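Local coordinates for protein 1,3,6,8-tetrahydroxynaphthalene synthase (Streptomyces coelicolor, PDB 1U0M) that catalyses the iterative condensation of five malonyl-CoA units into a pentaketide and its cyclisation to 1,3,6,8-tetrahydroxynaphthalene on the way to melanin, at residues V171-C176 against D198-A203; S16-E21 against P89-R94; V79-A84 against G116-S121; R300-T305 against L318-R323. All coordinates share one frame; numbering follows the deposited sequence.

Contact 1: V171-C176 against D198-A203; sequences VACEFC and DGIAAA
A172 and A201 form one hydrogen-bonded antiparallel pair and E174 and G199 the next. A201 N reaches A172 O at 2.7 Å; the return bond from A172 N to A201 O is very short as modelled. E174 N gives to G199 O (3.0 Å) and G199 N to E174 O (2.8 Å). CA-H...O contacts flank these pairs, among them D198 CA to E174 O at 3.1 Å. The strand axes run 4.5 Å apart at 176°, which fits two neighbouring central strands of the large mixed sheet in this thiolase fold. Apolar contacts divide between the sheet's two faces. On the face of C173, F175 and I200, the ring carbon F175 CE2 meets the tip of I200 at CD1 (3.9 Å), while C173 SG lies 4.1 Å from I200 CG1; helix 73-99 packs over this side. F175 also turns a ring edge to D198 CB. On the other face A172 CB and A201 CB touch at 4.1 Å beneath helix 315-326. The polar ends are satisfied outside the strand pair. E174, bent at chi2 (-75°), swings its carboxylate off G199 to S314, T115 and the backbone of C114; D198 OD2 accepts from S177 OG and from V61 N.

Contact 2: S16-E21 against P89-R94; sequences SVSVPE and PAVIQR
V91 and R94, one helical turn apart, meet the strand residues S16, V17 and S18. Methyl CG1 of V91 lies 3.3 Å from S16 O, and CG2 presses on S18 CB at 3.5 Å, closer than usual for two carbons. With CG1 anti to the backbone N (chi1 -177°), the valine spreads one methyl to each of these two serines, which point toward the helix while V17 between them points away. R94 makes the polar link: NH2 donates to V17 O at 2.9 Å, an edge-on approach with the oxygen in the guanidinium plane. The bond is bent (130° at the hydrogen), and NH2 stands above the carbonyl plane. A water accepts from the same NH2 (2.7 Å) and from V17 N (3.1 Å), so the arginine holds V17 O directly and V17 N through the water. Bends at chi2 and chi3 fold the R94 chain back over S16, whose OG is 3.0 Å from R94 NE. The geometry is that of a helix packed roughly antiparallel to a strand on one face of the sheet: the axis of helix segment 89-94 runs 155° to that of strand 16-18, 7.4 Å away at closest, and V91 also touches A202 of the adjoining strand, while V17 faces helix 315-326.

Contact 3: V79-A84 against G116-S121; sequences VYEREA and GFMMPS
A CH-pi contact and a Met-aromatic contact on the single ring of Y80 join helix 73-99 to the loop that follows strand 108-112, a loop that goes on into the dimer interface. G116 CA sits over the centre of the Y80 ring, 3.8 Å from the centroid and only 4° off the ring normal. Having no side chain, G116 presents its CA directly to the tyrosine, which lets that atom come onto the ring face. M118 approaches the same ring differently. Its SD is 4.9 Å from the centroid and 72° off the normal, an oblique position with the nearest ring atom CE1 at 3.7 Å, while M118 CG lies at the rim in the ring plane. M118 CG stands between backbone N and carbonyl carbon, and the bend at chi3 (-60°) turns the methyl from the ring to E81: M118 CE is 4.1 Å and M118 SD 3.8 Å from E81 CB. The sulfur thus touches two successive helix residues, Y80 and E81. The Y80 hydroxyl bonds to S113 OG, which fixes the far end of the ring beside the end of strand 108-112. N77, one turn earlier in the helix, holds F117 O. Beyond the contact, M118 O accepts from Q143 of the second subunit and F117 stacks on F239 of that subunit; on the inner side A84 and E83 pack against strand 167-175, placing the helix between the central sheet and this loop.

Contact 4: R300-T305 against L318-R323; sequences RFSRAT and LDALRR
T305 and D319 carry the polar link between these two helices: T305 OG1 donates to D319 OD1 at 2.5 Å, using the anti lone pair of the carboxylate oxygen. T305 OG1 is anti to its carbonyl carbon (chi1 -59°), which leaves CG2 also against D319, 3.3 Å from OD1. The same OD1 receives R323 NE at 2.5 Å on its syn side, so one oxygen is gripped by two donors, while D319 OD2 pairs with R322 NH2; the three residues make a salt-bridge network that would probably hold the aspartate ionised. Helices 300-308 and 315-326 belong to the C-terminal half of the thiolase fold; the axes of segments 300-305 and 318-323 meet at 116°, 8.2 Å apart at closest. R323 runs extended from CG to NE (chi2 167°) and lays one guanidinium face on the backbone of the other helix at A304 and T305, with A304 O 3.7 Å above the plane and T305 N offset toward its rim; NH2 goes on to E308. Its CD touches A304 CB. One turn earlier in helix 300-308, the F301 ring turns an edge to the R323 backbone, CE1 to O 3.2 Å, and its CB packs on A320 CB at 4.1 Å, where the helices come nearest, with strand 276-278 alongside both residues.

How the contacts relate
Contact 1 is the middle of the sheet to which the others attach. Contact 2 supplies the next strand: A202 O and S16 N lie 2.8 Å apart, I200 N and S18 O 3.1 Å, both probable hydrogen bonds. Contacts 2 and 3 share helix 73-99, and in contact 3 Y80 CD2 comes within 3.4 Å of F175 CD1 of contact 1. Contact 4 backs the other face, where L318 CD2 is 3.3 Å from A201 CB and D319 OD2 3.3 Å from V17 CG1. Contacts 3 and 4 lie on opposite sides of the chain's centre, their centres about 26 Å apart. Contact 1 lies nearest the probable active-site cysteine: the C176 side chain is about 7 Å from that of C146.

Contact 1: V171-C176 against D198-A203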
loop_
_atom_site.group_PDB
_atom_site.type_symbol
_atom_site.label_atom_id
_atom_site.label_comp_id
_atom_site.label_asym_id
_atom_site.label_seq_id
_atom_site.Cartn_x
_atom_site.Cartn_y
_atom_site.Cartn_z
ATOM N N VAL A 171 -6.765 -5.512 9.200
ATOM C CA VAL A 171 -7.994 -4.727 9.133
ATOM C C VAL A 171 -8.369 -4.470 7.689
ATOM O O VAL A 171 -7.568 -3.965 6.913
ATOM C CB VAL A 171 -7.858 -3.362 9.822
ATOM C CG1 VAL A 171 -9.156 -2.590 9.675
ATOM C CG2 VAL A 171 -7.515 -3.549 11.285
ATOM N N ALA A 172 -9.593 -4.839 7.335
ATOM C CA ALA A 172 -10.100 -4.628 5.990
ATOM C C ALA A 172 -11.280 -3.656 6.092
ATOM O O ALA A 172 -12.237 -3.899 6.817
ATOM C CB ALA A 172 -10.545 -5.954 5.394
ATOM N N CYS A 173 -11.205 -2.547 5.374
ATOM C CA CYS A 173 -12.275 -1.557 5.402
ATOM C C CYS A 173 -12.678 -1.250 3.970
ATOM O O CYS A 173 -11.901 -0.678 3.215
ATOM C CB CYS A 173 -11.789 -0.284 6.100
ATOM S SG CYS A 173 -13.080 0.918 6.420
ATOM N N GLU A 174 -13.893 -1.624 3.594
ATOM C CA GLU A 174 -14.343 -1.402 2.230
ATOM C C GLU A 174 -15.734 -0.782 2.108
ATOM O O GLU A 174 -16.741 -1.386 2.484
ATOM C CB GLU A 174 -14.279 -2.728 1.461
ATOM C CG GLU A 174 -12.899 -3.395 1.499
ATOM C CD GLU A 174 -11.871 -2.709 0.593
ATOM O OE1 GLU A 174 -12.083 -1.523 0.250
ATOM O OE2 GLU A 174 -10.852 -3.350 0.228
ATOM N N PHE A 175 -15.774 0.434 1.569
ATOM C CA PHE A 175 -17.021 1.164 1.360
ATOM C C PHE A 175 -17.186 1.303 -0.154
ATOM O O PHE A 175 -17.083 2.413 -0.709
ATOM C CB PHE A 175 -16.919 2.554 2.001
ATOM C CG PHE A 175 -16.696 2.536 3.493
ATOM C CD1 PHE A 175 -15.916 3.520 4.101
ATOM C CD2 PHE A 175 -17.294 1.565 4.297
ATOM C CE1 PHE A 175 -15.731 3.544 5.488
ATOM C CE2 PHE A 175 -17.117 1.576 5.691
ATOM C CZ PHE A 175 -16.334 2.570 6.285
ATOM N N CYS A 176 -17.478 0.186 -0.817
ATOM C CA CYS A 176 -17.584 0.179 -2.280
ATOM C C CYS A 176 -18.650 1.122 -2.815
ATOM O O CYS A 176 -18.545 1.597 -3.934
ATOM C CB CYS A 176 -17.829 -1.249 -2.807
ATOM S SG CYS A 176 -16.556 -2.471 -2.341
ATOM N N ASP A 198 -20.673 -2.675 1.222
ATOM C CA ASP A 198 -19.743 -2.123 2.202
ATOM C C ASP A 198 -19.599 -3.076 3.407
ATOM O O ASP A 198 -20.578 -3.644 3.888
ATOM C CB ASP A 198 -20.208 -0.752 2.692
ATOM C CG ASP A 198 -20.427 0.248 1.559
ATOM O OD1 ASP A 198 -19.897 0.077 0.438
ATOM O OD2 ASP A 198 -21.134 1.228 1.810
ATOM N N GLY A 199 -18.370 -3.249 3.880
ATOM C CA GLY A 199 -18.121 -4.138 5.009
ATOM C C GLY A 199 -16.753 -3.899 5.622
ATOM O O GLY A 199 -15.841 -3.410 4.956
ATOM N N ILE A 200 -16.612 -4.246 6.897
ATOM C CA ILE A 200 -15.355 -4.071 7.616
ATOM C C ILE A 200 -14.954 -5.357 8.350
ATOM O O ILE A 200 -15.748 -5.945 9.074
ATOM C CB ILE A 200 -15.465 -2.932 8.647
ATOM C CG1 ILE A 200 -15.845 -1.632 7.942
ATOM C CG2 ILE A 200 -14.134 -2.771 9.393
ATOM C CD1 ILE A 200 -16.193 -0.504 8.868
ATOM N N ALA A 201 -13.714 -5.783 8.160
ATOM C CA ALA A 201 -13.224 -6.988 8.814
ATOM C C ALA A 201 -11.888 -6.737 9.494
ATOM O O ALA A 201 -11.060 -5.967 8.997
ATOM C CB ALA A 201 -13.087 -8.110 7.801
ATOM N N ALA A 202 -11.691 -7.401 10.631
ATOM C CA ALA A 202 -10.468 -7.290 11.426
ATOM C C ALA A 202 -10.181 -8.651 12.043
ATOM O O ALA A 202 -11.040 -9.236 12.705
ATOM C CB ALA A 202 -10.645 -6.245 12.525
ATOM N N ALA A 203 -8.977 -9.157 11.819
ATOM C CA ALA A 203 -8.601 -10.457 12.348
ATOM C C ALA A 203 -7.171 -10.435 12.840
ATOM O O ALA A 203 -6.308 -9.791 12.247
ATOM C CB ALA A 203 -8.763 -11.521 11.280
#

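Contact 2: S16-E21 against P89-R94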
loop_
_atom_site.group_PDB
_atom_site.type_symbol
_atom_site.label_atom_id
_atom_site.label_comp_id
_atom_site.label_asym_id
_atom_site.label_seq_id
_atom_site.Cartn_x
_atom_site.Cartn_y
_atom_site.Cartn_z
ATOM N N SER A 16 -13.440 -10.719 12.991
ATOM C CA SER A 16 -14.622 -9.999 13.438
ATOM C C SER A 16 -15.128 -9.193 12.227
ATOM O O SER A 16 -14.333 -8.572 11.514
ATOM C CB SER A 16 -14.230 -9.075 14.594
ATOM O OG SER A 16 -15.345 -8.708 15.376
ATOM N N VAL A 17 -16.436 -9.213 11.981
ATOM C CA VAL A 17 -16.995 -8.481 10.849
ATOM C C VAL A 17 -18.253 -7.692 11.206
ATOM O O VAL A 17 -19.091 -8.147 11.982
ATOM C CB VAL A 17 -17.331 -9.434 9.666
ATOM C CG1 VAL A 17 -17.741 -8.626 8.448
ATOM C CG2 VAL A 17 -16.133 -10.312 9.336
ATOM N N SER A 18 -18.374 -6.507 10.613
ATOM C CA SER A 18 -19.511 -5.620 10.842
ATOM C C SER A 18 -19.864 -4.857 9.550
ATOM O O SER A 18 -18.974 -4.409 8.840
ATOM C CB SER A 18 -19.151 -4.645 11.968
ATOM O OG SER A 18 -20.130 -3.644 12.117
ATOM N N VAL A 19 -21.153 -4.728 9.232
ATOM C CA VAL A 19 -21.578 -4.014 8.022
ATOM C C VAL A 19 -22.533 -2.885 8.403
ATOM O O VAL A 19 -23.179 -2.950 9.435
ATOM C CB VAL A 19 -22.288 -4.954 6.994
ATOM C CG1 VAL A 19 -21.313 -6.011 6.475
ATOM C CG2 VAL A 19 -23.487 -5.608 7.625
ATOM N N PRO A 20 -22.623 -1.831 7.575
ATOM C CA PRO A 20 -23.508 -0.688 7.855
ATOM C C PRO A 20 -24.988 -1.037 7.900
ATOM O O PRO A 20 -25.415 -2.048 7.346
ATOM C CB PRO A 20 -23.160 0.303 6.747
ATOM C CG PRO A 20 -22.768 -0.606 5.605
ATOM C CD PRO A 20 -21.911 -1.648 6.300
ATOM N N GLU A 21 -25.769 -0.176 8.542
ATOM C CA GLU A 21 -27.190 -0.426 8.730
ATOM C C GLU A 21 -28.144 -0.224 7.562
ATOM O O GLU A 21 -29.282 -0.687 7.611
ATOM C CB GLU A 21 -27.692 0.371 9.941
ATOM C CG GLU A 21 -27.476 1.876 9.880
ATOM C CD GLU A 21 -26.006 2.273 9.833
ATOM O OE1 GLU A 21 -25.174 1.615 10.499
ATOM O OE2 GLU A 21 -25.687 3.258 9.137
ATOM N N PRO A 89 -12.875 0.993 14.786
ATOM C CA PRO A 89 -12.538 0.710 16.190
ATOM C C PRO A 89 -13.248 -0.490 16.842
ATOM O O PRO A 89 -12.597 -1.426 17.327
ATOM C CB PRO A 89 -12.872 2.024 16.880
ATOM C CG PRO A 89 -12.441 3.021 15.856
ATOM C CD PRO A 89 -13.016 2.447 14.575
ATOM N N ALA A 90 -14.575 -0.461 16.852
ATOM C CA ALA A 90 -15.349 -1.545 17.447
ATOM C C ALA A 90 -14.937 -2.902 16.907
ATOM O O ALA A 90 -14.694 -3.838 17.670
ATOM C CB ALA A 90 -16.820 -1.327 17.195
ATOM N N VAL A 91 -14.854 -3.010 15.587
ATOM C CA VAL A 91 -14.501 -4.278 14.970
ATOM C C VAL A 91 -13.125 -4.773 15.374
ATOM O O VAL A 91 -12.952 -5.958 15.654
ATOM C CB VAL A 91 -14.587 -4.193 13.435
ATOM C CG1 VAL A 91 -14.283 -5.554 12.820
ATOM C CG2 VAL A 91 -15.980 -3.725 13.028
ATOM N N ILE A 92 -12.145 -3.877 15.397
ATOM C CA ILE A 92 -10.795 -4.261 15.789
ATOM C C ILE A 92 -10.859 -4.859 17.191
ATOM O O ILE A 92 -10.265 -5.901 17.466
ATOM C CB ILE A 92 -9.840 -3.041 15.779
ATOM C CG1 ILE A 92 -9.456 -2.701 14.335
ATOM C CG2 ILE A 92 -8.604 -3.335 16.607
ATOM C CD1 ILE A 92 -8.612 -1.454 14.190
ATOM N N GLN A 93 -11.603 -4.195 18.069
ATOM C CA GLN A 93 -11.768 -4.648 19.444
ATOM C C GLN A 93 -12.138 -6.130 19.505
ATOM O O GLN A 93 -11.354 -6.967 19.959
ATOM C CB GLN A 93 -12.861 -3.841 20.133
ATOM C CG GLN A 93 -12.992 -4.168 21.590
ATOM C CD GLN A 93 -11.760 -3.756 22.370
ATOM O OE1 GLN A 93 -11.527 -2.565 22.599
ATOM N NE2 GLN A 93 -10.952 -4.737 22.769
ATOM N N ARG A 94 -13.347 -6.438 19.050
ATOM C CA ARG A 94 -13.856 -7.799 19.043
ATOM C C ARG A 94 -12.878 -8.793 18.442
ATOM O O ARG A 94 -12.974 -9.990 18.703
ATOM C CB ARG A 94 -15.173 -7.846 18.274
ATOM C CG ARG A 94 -16.323 -7.180 19.009
ATOM C CD ARG A 94 -17.223 -6.455 18.050
ATOM N NE ARG A 94 -17.458 -7.246 16.850
ATOM C CZ ARG A 94 -18.109 -6.795 15.788
ATOM N NH1 ARG A 94 -18.588 -5.558 15.788
ATOM N NH2 ARG A 94 -18.270 -7.576 14.732
HETATM O O HOH W 1 -18.058 -10.260 14.409
#

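Contact 3: V79-A84 against G116-S121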
loop_
_atom_site.group_PDB
_atom_site.type_symbol
_atom_site.label_atom_id
_atom_site.label_comp_id
_atom_site.label_asym_id
_atom_site.label_seq_id
_atom_site.Cartn_x
_atom_site.Cartn_y
_atom_site.Cartn_z
ATOM N N VAL A 79 -16.557 11.392 3.366
ATOM C CA VAL A 79 -17.461 10.409 3.960
ATOM C C VAL A 79 -16.682 9.142 4.309
ATOM O O VAL A 79 -16.918 8.525 5.350
ATOM C CB VAL A 79 -18.577 10.019 3.009
ATOM C CG1 VAL A 79 -19.474 8.988 3.672
ATOM C CG2 VAL A 79 -19.349 11.254 2.593
ATOM N N TYR A 80 -15.744 8.772 3.436
ATOM C CA TYR A 80 -14.931 7.588 3.643
ATOM C C TYR A 80 -14.200 7.624 4.973
ATOM O O TYR A 80 -14.332 6.690 5.754
ATOM C CB TYR A 80 -13.947 7.396 2.472
ATOM C CG TYR A 80 -12.904 6.310 2.695
ATOM C CD1 TYR A 80 -11.614 6.632 3.122
ATOM C CD2 TYR A 80 -13.227 4.960 2.551
ATOM C CE1 TYR A 80 -10.677 5.639 3.406
ATOM C CE2 TYR A 80 -12.298 3.958 2.837
ATOM C CZ TYR A 80 -11.025 4.305 3.266
ATOM O OH TYR A 80 -10.102 3.319 3.564
ATOM N N GLU A 81 -13.452 8.692 5.264
ATOM C CA GLU A 81 -12.728 8.730 6.535
ATOM C C GLU A 81 -13.616 8.875 7.758
ATOM O O GLU A 81 -13.324 8.300 8.800
ATOM C CB GLU A 81 -11.630 9.813 6.554
ATOM C CG GLU A 81 -12.064 11.242 6.362
ATOM C CD GLU A 81 -10.975 12.237 6.773
ATOM O OE1 GLU A 81 -11.079 13.434 6.406
ATOM O OE2 GLU A 81 -10.022 11.831 7.475
ATOM N N ARG A 82 -14.703 9.628 7.644
ATOM C CA ARG A 82 -15.608 9.774 8.783
ATOM C C ARG A 82 -16.212 8.425 9.165
ATOM O O ARG A 82 -16.232 8.054 10.347
ATOM C CB ARG A 82 -16.755 10.728 8.458
ATOM C CG ARG A 82 -17.773 10.858 9.597
ATOM C CD ARG A 82 -19.075 11.503 9.114
ATOM N NE ARG A 82 -19.887 10.607 8.290
ATOM C CZ ARG A 82 -20.622 11.005 7.257
ATOM N NH1 ARG A 82 -20.638 12.287 6.917
ATOM N NH2 ARG A 82 -21.358 10.126 6.574
ATOM N N GLU A 83 -16.708 7.696 8.158
ATOM C CA GLU A 83 -17.340 6.400 8.388
ATOM C C GLU A 83 -16.373 5.340 8.886
ATOM O O GLU A 83 -16.769 4.425 9.600
ATOM C CB GLU A 83 -18.023 5.891 7.111
ATOM C CG GLU A 83 -19.224 6.714 6.631
ATOM C CD GLU A 83 -20.359 6.757 7.642
ATOM O OE1 GLU A 83 -20.526 5.782 8.407
ATOM O OE2 GLU A 83 -21.098 7.760 7.662
ATOM N N ALA A 84 -15.109 5.456 8.503
ATOM C CA ALA A 84 -14.111 4.489 8.926
ATOM C C ALA A 84 -13.669 4.772 10.365
ATOM O O ALA A 84 -13.365 3.859 11.133
ATOM C CB ALA A 84 -12.921 4.544 7.997
ATOM N N GLY A 116 -11.181 4.135 -1.041
ATOM C CA GLY A 116 -10.998 5.521 -0.704
ATOM C C GLY A 116 -9.514 5.726 -0.566
ATOM O O GLY A 116 -8.746 4.769 -0.550
ATOM N N PHE A 117 -9.092 6.971 -0.454
ATOM C CA PHE A 117 -7.685 7.216 -0.323
ATOM C C PHE A 117 -7.325 8.286 0.670
ATOM O O PHE A 117 -7.832 9.401 0.618
ATOM C CB PHE A 117 -7.081 7.557 -1.681
ATOM C CG PHE A 117 -5.607 7.690 -1.647
ATOM C CD1 PHE A 117 -5.013 8.920 -1.402
ATOM C CD2 PHE A 117 -4.796 6.563 -1.800
ATOM C CE1 PHE A 117 -3.636 9.027 -1.312
ATOM C CE2 PHE A 117 -3.411 6.665 -1.709
ATOM C CZ PHE A 117 -2.832 7.889 -1.467
ATOM N N MET A 118 -6.442 7.935 1.589
ATOM C CA MET A 118 -5.986 8.894 2.564
ATOM C C MET A 118 -4.526 8.662 2.949
ATOM O O MET A 118 -4.045 7.524 3.010
ATOM C CB MET A 118 -6.914 8.905 3.796
ATOM C CG MET A 118 -7.363 7.554 4.337
ATOM S SD MET A 118 -8.629 7.676 5.688
ATOM C CE MET A 118 -7.693 8.629 6.925
ATOM N N MET A 119 -3.807 9.762 3.138
ATOM C CA MET A 119 -2.420 9.704 3.550
ATOM C C MET A 119 -2.236 10.724 4.665
ATOM O O MET A 119 -2.497 11.912 4.458
ATOM C CB MET A 119 -1.478 10.052 2.409
ATOM C CG MET A 119 -0.051 10.113 2.874
ATOM S SD MET A 119 1.087 10.488 1.581
ATOM C CE MET A 119 1.001 8.986 0.750
ATOM N N PRO A 120 -1.811 10.268 5.861
ATOM C CA PRO A 120 -1.497 8.863 6.187
ATOM C C PRO A 120 -2.756 7.993 6.145
ATOM O O PRO A 120 -3.867 8.505 6.147
ATOM C CB PRO A 120 -0.958 8.931 7.628
ATOM C CG PRO A 120 -0.749 10.385 7.901
ATOM C CD PRO A 120 -1.796 11.085 7.080
ATOM N N SER A 121 -2.582 6.682 6.133
ATOM C CA SER A 121 -3.738 5.804 6.134
ATOM C C SER A 121 -4.278 5.851 7.557
ATOM O O SER A 121 -3.719 6.550 8.412
ATOM C CB SER A 121 -3.339 4.385 5.769
ATOM O OG SER A 121 -2.496 3.841 6.755
#

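Contact 4: R300-T305 against L318-R323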
loop_
_atom_site.group_PDB
_atom_site.type_symbol
_atom_site.label_atom_id
_atom_site.label_comp_id
_atom_site.label_asym_id
_atom_site.label_seq_id
_atom_site.Cartn_x
_atom_site.Cartn_y
_atom_site.Cartn_z
ATOM N N ARG A 300 -19.158 -22.739 0.328
ATOM C CA ARG A 300 -20.441 -22.418 0.930
ATOM C C ARG A 300 -20.355 -21.130 1.738
ATOM O O ARG A 300 -21.298 -20.337 1.762
ATOM C CB ARG A 300 -20.890 -23.568 1.841
ATOM C CG ARG A 300 -22.136 -23.258 2.662
ATOM C CD ARG A 300 -22.650 -24.467 3.450
ATOM N NE ARG A 300 -21.762 -24.889 4.535
ATOM C CZ ARG A 300 -20.670 -25.633 4.377
ATOM N NH1 ARG A 300 -20.316 -26.050 3.168
ATOM N NH2 ARG A 300 -19.937 -25.965 5.433
ATOM N N PHE A 301 -19.215 -20.934 2.395
ATOM C CA PHE A 301 -18.986 -19.758 3.232
ATOM C C PHE A 301 -18.760 -18.495 2.414
ATOM O O PHE A 301 -19.262 -17.426 2.756
ATOM C CB PHE A 301 -17.793 -20.022 4.153
ATOM C CG PHE A 301 -18.011 -21.169 5.095
ATOM C CD1 PHE A 301 -18.747 -20.997 6.265
ATOM C CD2 PHE A 301 -17.532 -22.439 4.787
ATOM C CE1 PHE A 301 -19.006 -22.069 7.110
ATOM C CE2 PHE A 301 -17.785 -23.517 5.627
ATOM C CZ PHE A 301 -18.524 -23.329 6.791
ATOM N N SER A 302 -18.007 -18.622 1.330
ATOM C CA SER A 302 -17.741 -17.486 0.464
ATOM C C SER A 302 -19.067 -17.035 -0.131
ATOM O O SER A 302 -19.453 -15.869 -0.020
ATOM C CB SER A 302 -16.793 -17.895 -0.664
ATOM O OG SER A 302 -15.677 -18.610 -0.159
ATOM N N ARG A 303 -19.766 -17.980 -0.751
ATOM C CA ARG A 303 -21.046 -17.694 -1.375
ATOM C C ARG A 303 -22.042 -17.108 -0.377
ATOM O O ARG A 303 -22.936 -16.355 -0.759
ATOM C CB ARG A 303 -21.615 -18.964 -2.018
ATOM C CG ARG A 303 -22.727 -18.688 -3.021
ATOM C CD ARG A 303 -23.086 -19.905 -3.879
ATOM N NE ARG A 303 -21.983 -20.349 -4.731
ATOM C CZ ARG A 303 -21.014 -21.172 -4.338
ATOM N NH1 ARG A 303 -21.009 -21.652 -3.101
ATOM N NH2 ARG A 303 -20.044 -21.509 -5.183
ATOM N N ALA A 304 -21.881 -17.442 0.897
ATOM C CA ALA A 304 -22.768 -16.931 1.937
ATOM C C ALA A 304 -22.535 -15.436 2.172
ATOM O O ALA A 304 -23.480 -14.675 2.407
ATOM C CB ALA A 304 -22.543 -17.698 3.232
ATOM N N THR A 305 -21.275 -15.014 2.116
ATOM C CA THR A 305 -20.939 -13.603 2.317
ATOM C C THR A 305 -21.510 -12.787 1.167
ATOM O O THR A 305 -22.094 -11.721 1.367
ATOM C CB THR A 305 -19.407 -13.382 2.343
ATOM O OG1 THR A 305 -18.833 -14.151 3.402
ATOM C CG2 THR A 305 -19.071 -11.904 2.551
ATOM N N LEU A 318 -12.165 -12.823 4.973
ATOM C CA LEU A 318 -12.313 -12.695 6.411
ATOM C C LEU A 318 -13.709 -13.025 6.917
ATOM O O LEU A 318 -13.860 -13.674 7.954
ATOM C CB LEU A 318 -11.917 -11.282 6.846
ATOM C CG LEU A 318 -10.422 -11.040 7.091
ATOM C CD1 LEU A 318 -9.601 -11.597 5.942
ATOM C CD2 LEU A 318 -10.162 -9.550 7.276
ATOM N N ASP A 319 -14.730 -12.581 6.191
ATOM C CA ASP A 319 -16.101 -12.845 6.600
ATOM C C ASP A 319 -16.476 -14.304 6.353
ATOM O O ASP A 319 -17.299 -14.864 7.072
ATOM C CB ASP A 319 -17.058 -11.920 5.858
ATOM C CG ASP A 319 -18.498 -12.152 6.244
ATOM O OD1 ASP A 319 -19.149 -13.028 5.637
ATOM O OD2 ASP A 319 -18.974 -11.457 7.168
ATOM N N ALA A 320 -15.881 -14.913 5.331
ATOM C CA ALA A 320 -16.157 -16.312 5.027
ATOM C C ALA A 320 -15.650 -17.103 6.220
ATOM O O ALA A 320 -16.348 -17.968 6.743
ATOM C CB ALA A 320 -15.432 -16.741 3.762
ATOM N N LEU A 321 -14.431 -16.793 6.653
ATOM C CA LEU A 321 -13.849 -17.456 7.809
ATOM C C LEU A 321 -14.769 -17.240 8.990
ATOM O O LEU A 321 -15.147 -18.187 9.671
ATOM C CB LEU A 321 -12.482 -16.877 8.153
ATOM C CG LEU A 321 -11.248 -17.586 7.604
ATOM C CD1 LEU A 321 -10.006 -16.900 8.153
ATOM C CD2 LEU A 321 -11.264 -19.054 8.009
ATOM N N ARG A 322 -15.128 -15.986 9.230
ATOM C CA ARG A 322 -16.006 -15.662 10.340
ATOM C C ARG A 322 -17.235 -16.574 10.338
ATOM O O ARG A 322 -17.747 -16.939 11.396
ATOM C CB ARG A 322 -16.426 -14.187 10.269
ATOM C CG ARG A 322 -17.195 -13.684 11.487
ATOM C CD ARG A 322 -18.689 -13.892 11.317
ATOM N NE ARG A 322 -19.273 -12.909 10.406
ATOM C CZ ARG A 322 -20.342 -13.131 9.647
ATOM N NH1 ARG A 322 -20.955 -14.305 9.673
ATOM N NH2 ARG A 322 -20.803 -12.174 8.858
ATOM N N ARG A 323 -17.703 -16.951 9.152
ATOM C CA ARG A 323 -18.870 -17.820 9.049
ATOM C C ARG A 323 -18.497 -19.280 9.270
ATOM O O ARG A 323 -19.344 -20.104 9.627
ATOM C CB ARG A 323 -19.538 -17.657 7.683
ATOM C CG ARG A 323 -20.244 -16.328 7.497
ATOM C CD ARG A 323 -20.597 -16.101 6.042
ATOM N NE ARG A 323 -20.999 -14.720 5.803
ATOM C CZ ARG A 323 -22.235 -14.262 5.952
ATOM N NH1 ARG A 323 -23.205 -15.080 6.334
ATOM N NH2 ARG A 323 -22.500 -12.982 5.727
#